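Local coordinates for NTP_transf_2 domain-containing protein (Capnocytophaga granulosa, PDB 6WT9) that synthesizes the second messenger 3',3'-c-di-GMP from two GTP molecules as the nucleotidyltransferase of a CBASS antiphage defence system, at residues F229-R234 with S314-E319. Sequence-based numbering, arbitrary orientation.
Sequences FLSIQR and SVDGHE
Arg234 and Val315 join the early turns of helix 228-241 to a type I beta turn, Ser314 to Gly317, in the loop ahead of helix 327-347. The Arg234 chain runs extended from CG to NE. Its NH1 donates to Val315 O at 2.9 Å, with an N-H...O angle of 161°. The acceptor lies in the guanidinium plane, and the donor comes in the carbonyl plane, on a lone pair. Lower down, Arg234 CB packs on Val315 CG1 at 3.6 Å. With CG1 anti to the backbone N (chi1 176°), this methyl faces the helix, where it also meets Ser231 O. Val315 also touches Tyr276 of helix 268-276, as does Arg234, so the turn packs against both helices. Leu230 CD2 meets Asp316 CB at 3.8 Å, the two side chains crossing at about a right angle. It also reaches the edge of the His318 ring, which stacks on Phe227.

Asp316 CG sits between its backbone N and carbonyl carbon (chi1 55°), and this sets OD1 toward its own loop and OD2 toward the helix. OD1 accepts from Ser314 OG, which lies above the carboxylate plane. It also accepts from His318 N at 2.8 Å, nearly in line with the C-O bond, and this second bond makes an Asx turn. Ser231 OG is hydrogen-bonded to Phe227 O, just ahead of the helix. It meets the turn through a water, 2.5 Å from Ser231 OG. The same water donates to Asp316 OD2 and accepts from Asp316 N at 3.1 Å.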
ATOM      1  N   PHE A 229     -11.657   3.696   1.037  1.00 18.88           N
ATOM      2  CA  PHE A 229     -11.593   4.776   2.016  1.00 19.83           C
ATOM      3  C   PHE A 229     -11.759   4.243   3.432  1.00 20.75           C
ATOM      4  O   PHE A 229     -11.118   4.736   4.367  1.00 16.91           O
ATOM      5  CB  PHE A 229     -12.657   5.825   1.704  1.00 21.30           C
ATOM      6  CG  PHE A 229     -12.697   6.225   0.261  1.00 21.19           C
ATOM      7  CD1 PHE A 229     -11.532   6.553  -0.413  1.00 20.23           C
ATOM      8  CD2 PHE A 229     -13.896   6.252  -0.429  1.00 19.27           C
ATOM      9  CE1 PHE A 229     -11.564   6.912  -1.745  1.00 21.21           C
ATOM     10  CE2 PHE A 229     -13.936   6.611  -1.759  1.00 22.38           C
ATOM     11  CZ  PHE A 229     -12.771   6.941  -2.418  1.00 25.33           C
ATOM     12  N   LEU A 230     -12.620   3.237   3.608  1.00 26.29           N
ATOM     13  CA  LEU A 230     -12.749   2.588   4.908  1.00 20.19           C
ATOM     14  C   LEU A 230     -11.459   1.880   5.294  1.00 17.50           C
ATOM     15  O   LEU A 230     -11.042   1.922   6.456  1.00 18.89           O
ATOM     16  CB  LEU A 230     -13.919   1.604   4.887  1.00 21.75           C
ATOM     17  CG  LEU A 230     -14.117   0.728   6.126  1.00 20.32           C
ATOM     18  CD1 LEU A 230     -14.316   1.584   7.367  1.00 19.92           C
ATOM     19  CD2 LEU A 230     -15.295  -0.217   5.928  1.00 17.73           C
ATOM     20  N   SER A 231     -10.810   1.227   4.326  1.00 18.32           N
ATOM     21  CA  SER A 231      -9.538   0.565   4.601  1.00 18.98           C
ATOM     22  C   SER A 231      -8.469   1.574   4.999  1.00 17.76           C
ATOM     23  O   SER A 231      -7.716   1.347   5.954  1.00 17.45           O
ATOM     24  CB  SER A 231      -9.092  -0.236   3.378  1.00 17.43           C
ATOM     25  OG  SER A 231     -10.063  -1.202   3.019  1.00 22.41           O
ATOM     26  N   ILE A 232      -8.392   2.694   4.279  1.00 18.54           N
ATOM     27  CA  ILE A 232      -7.413   3.731   4.595  1.00 17.22           C
ATOM     28  C   ILE A 232      -7.643   4.271   6.001  1.00 20.12           C
ATOM     29  O   ILE A 232      -6.709   4.388   6.803  1.00 25.09           O
ATOM     30  CB  ILE A 232      -7.471   4.858   3.546  1.00 10.59           C
ATOM     31  CG1 ILE A 232      -6.858   4.392   2.227  1.00 12.52           C
ATOM     32  CG2 ILE A 232      -6.785   6.117   4.068  1.00  7.28           C
ATOM     33  CD1 ILE A 232      -7.086   5.351   1.082  1.00 15.17           C
ATOM     34  N   GLN A 233      -8.895   4.605   6.319  1.00 17.14           N
ATOM     35  CA  GLN A 233      -9.194   5.217   7.609  1.00 16.01           C
ATOM     36  C   GLN A 233      -8.929   4.251   8.759  1.00 16.58           C
ATOM     37  O   GLN A 233      -8.463   4.664   9.827  1.00 17.43           O
ATOM     38  CB  GLN A 233     -10.643   5.709   7.626  1.00 23.73           C
ATOM     39  CG  GLN A 233     -10.960   6.697   8.736  1.00 35.08           C
ATOM     40  CD  GLN A 233     -11.421   6.021  10.012  1.00 44.71           C
ATOM     41  OE1 GLN A 233     -12.164   5.039   9.972  1.00 49.00           O
ATOM     42  NE2 GLN A 233     -10.982   6.543  11.154  1.00 45.81           N
ATOM     43  N   ARG A 234      -9.201   2.959   8.558  1.00 14.48           N
ATOM     44  CA  ARG A 234      -8.961   1.985   9.619  1.00 13.75           C
ATOM     45  C   ARG A 234      -7.470   1.758   9.847  1.00 16.86           C
ATOM     46  O   ARG A 234      -7.033   1.596  10.993  1.00 13.24           O
ATOM     47  CB  ARG A 234      -9.669   0.667   9.299  1.00  9.61           C
ATOM     48  CG  ARG A 234     -11.147   0.672   9.670  1.00 10.06           C
ATOM     49  CD  ARG A 234     -11.814  -0.679   9.450  1.00 14.03           C
ATOM     50  NE  ARG A 234     -13.177  -0.682   9.978  1.00 16.08           N
ATOM     51  CZ  ARG A 234     -14.050  -1.671   9.814  1.00 14.11           C
ATOM     52  NH1 ARG A 234     -13.714  -2.754   9.126  1.00  7.95           N
ATOM     53  NH2 ARG A 234     -15.264  -1.572  10.335  1.00 13.14           N
ATOM     54  N   SER A 314     -10.357  -8.980   5.444  1.00 19.78           N
ATOM     55  CA  SER A 314      -9.711  -7.751   5.022  1.00 15.55           C
ATOM     56  C   SER A 314      -9.922  -6.657   6.066  1.00 13.83           C
ATOM     57  O   SER A 314     -10.700  -6.800   7.015  1.00 14.33           O
ATOM     58  CB  SER A 314     -10.252  -7.303   3.666  1.00 20.35           C
ATOM     59  OG  SER A 314     -11.655  -7.112   3.715  1.00 22.78           O
ATOM     60  N   VAL A 315      -9.210  -5.542   5.876  1.00 11.38           N
ATOM     61  CA  VAL A 315      -9.302  -4.429   6.819  1.00 13.99           C
ATOM     62  C   VAL A 315     -10.729  -3.900   6.888  1.00 16.31           C
ATOM     63  O   VAL A 315     -11.239  -3.589   7.972  1.00 22.12           O
ATOM     64  CB  VAL A 315      -8.300  -3.322   6.436  1.00 12.13           C
ATOM     65  CG1 VAL A 315      -8.463  -2.118   7.343  1.00  7.22           C
ATOM     66  CG2 VAL A 315      -6.877  -3.853   6.512  1.00  9.43           C
ATOM     67  N   ASP A 316     -11.403  -3.805   5.740  1.00 17.80           N
ATOM     68  CA  ASP A 316     -12.787  -3.346   5.719  1.00 17.01           C
ATOM     69  C   ASP A 316     -13.771  -4.404   6.201  1.00 20.91           C
ATOM     70  O   ASP A 316     -14.943  -4.080   6.423  1.00 21.67           O
ATOM     71  CB  ASP A 316     -13.178  -2.888   4.310  1.00 21.72           C
ATOM     72  CG  ASP A 316     -12.932  -3.951   3.252  1.00 23.98           C
ATOM     73  OD1 ASP A 316     -13.520  -5.046   3.351  1.00 27.39           O
ATOM     74  OD2 ASP A 316     -12.161  -3.682   2.310  1.00 31.26           O
ATOM     75  N   GLY A 317     -13.331  -5.651   6.359  1.00 21.19           N
ATOM     76  CA  GLY A 317     -14.183  -6.703   6.871  1.00 25.18           C
ATOM     77  C   GLY A 317     -15.205  -7.251   5.901  1.00 28.17           C
ATOM     78  O   GLY A 317     -16.100  -7.988   6.326  1.00 26.30           O
ATOM     79  N   HIS A 318     -15.103  -6.923   4.612  1.00 29.36           N
ATOM     80  CA  HIS A 318     -16.070  -7.393   3.629  1.00 32.77           C
ATOM     81  C   HIS A 318     -15.571  -8.569   2.799  1.00 34.57           C
ATOM     82  O   HIS A 318     -16.338  -9.098   1.986  1.00 34.42           O
ATOM     83  CB  HIS A 318     -16.477  -6.252   2.687  1.00 29.15           C
ATOM     84  CG  HIS A 318     -17.320  -5.201   3.339  1.00 29.32           C
ATOM     85  ND1 HIS A 318     -16.791  -4.034   3.849  1.00 27.47           N
ATOM     86  CD2 HIS A 318     -18.654  -5.140   3.566  1.00 28.29           C
ATOM     87  CE1 HIS A 318     -17.763  -3.299   4.361  1.00 23.80           C
ATOM     88  NE2 HIS A 318     -18.903  -3.949   4.203  1.00 27.96           N
ATOM     89  N   GLU A 319     -14.322  -8.992   2.975  1.00 31.44           N
ATOM     90  CA  GLU A 319     -13.802 -10.146   2.255  1.00 31.78           C
ATOM     91  C   GLU A 319     -12.869 -10.934   3.162  1.00 28.82           C
ATOM     92  O   GLU A 319     -12.348 -10.419   4.153  1.00 28.81           O
ATOM     93  CB  GLU A 319     -13.066  -9.740   0.969  1.00 40.61           C
ATOM     94  CG  GLU A 319     -13.984  -9.348  -0.179  1.00 55.52           C
ATOM     95  CD  GLU A 319     -13.356  -9.596  -1.538  1.00 66.69           C
ATOM     96  OE1 GLU A 319     -12.114  -9.709  -1.608  1.00 71.78           O
ATOM     97  OE2 GLU A 319     -14.105  -9.688  -2.532  1.00 70.88           O
TER
HETATM   98  O   HOH W   1      -9.783  -3.653   3.135  1.00 20.20           O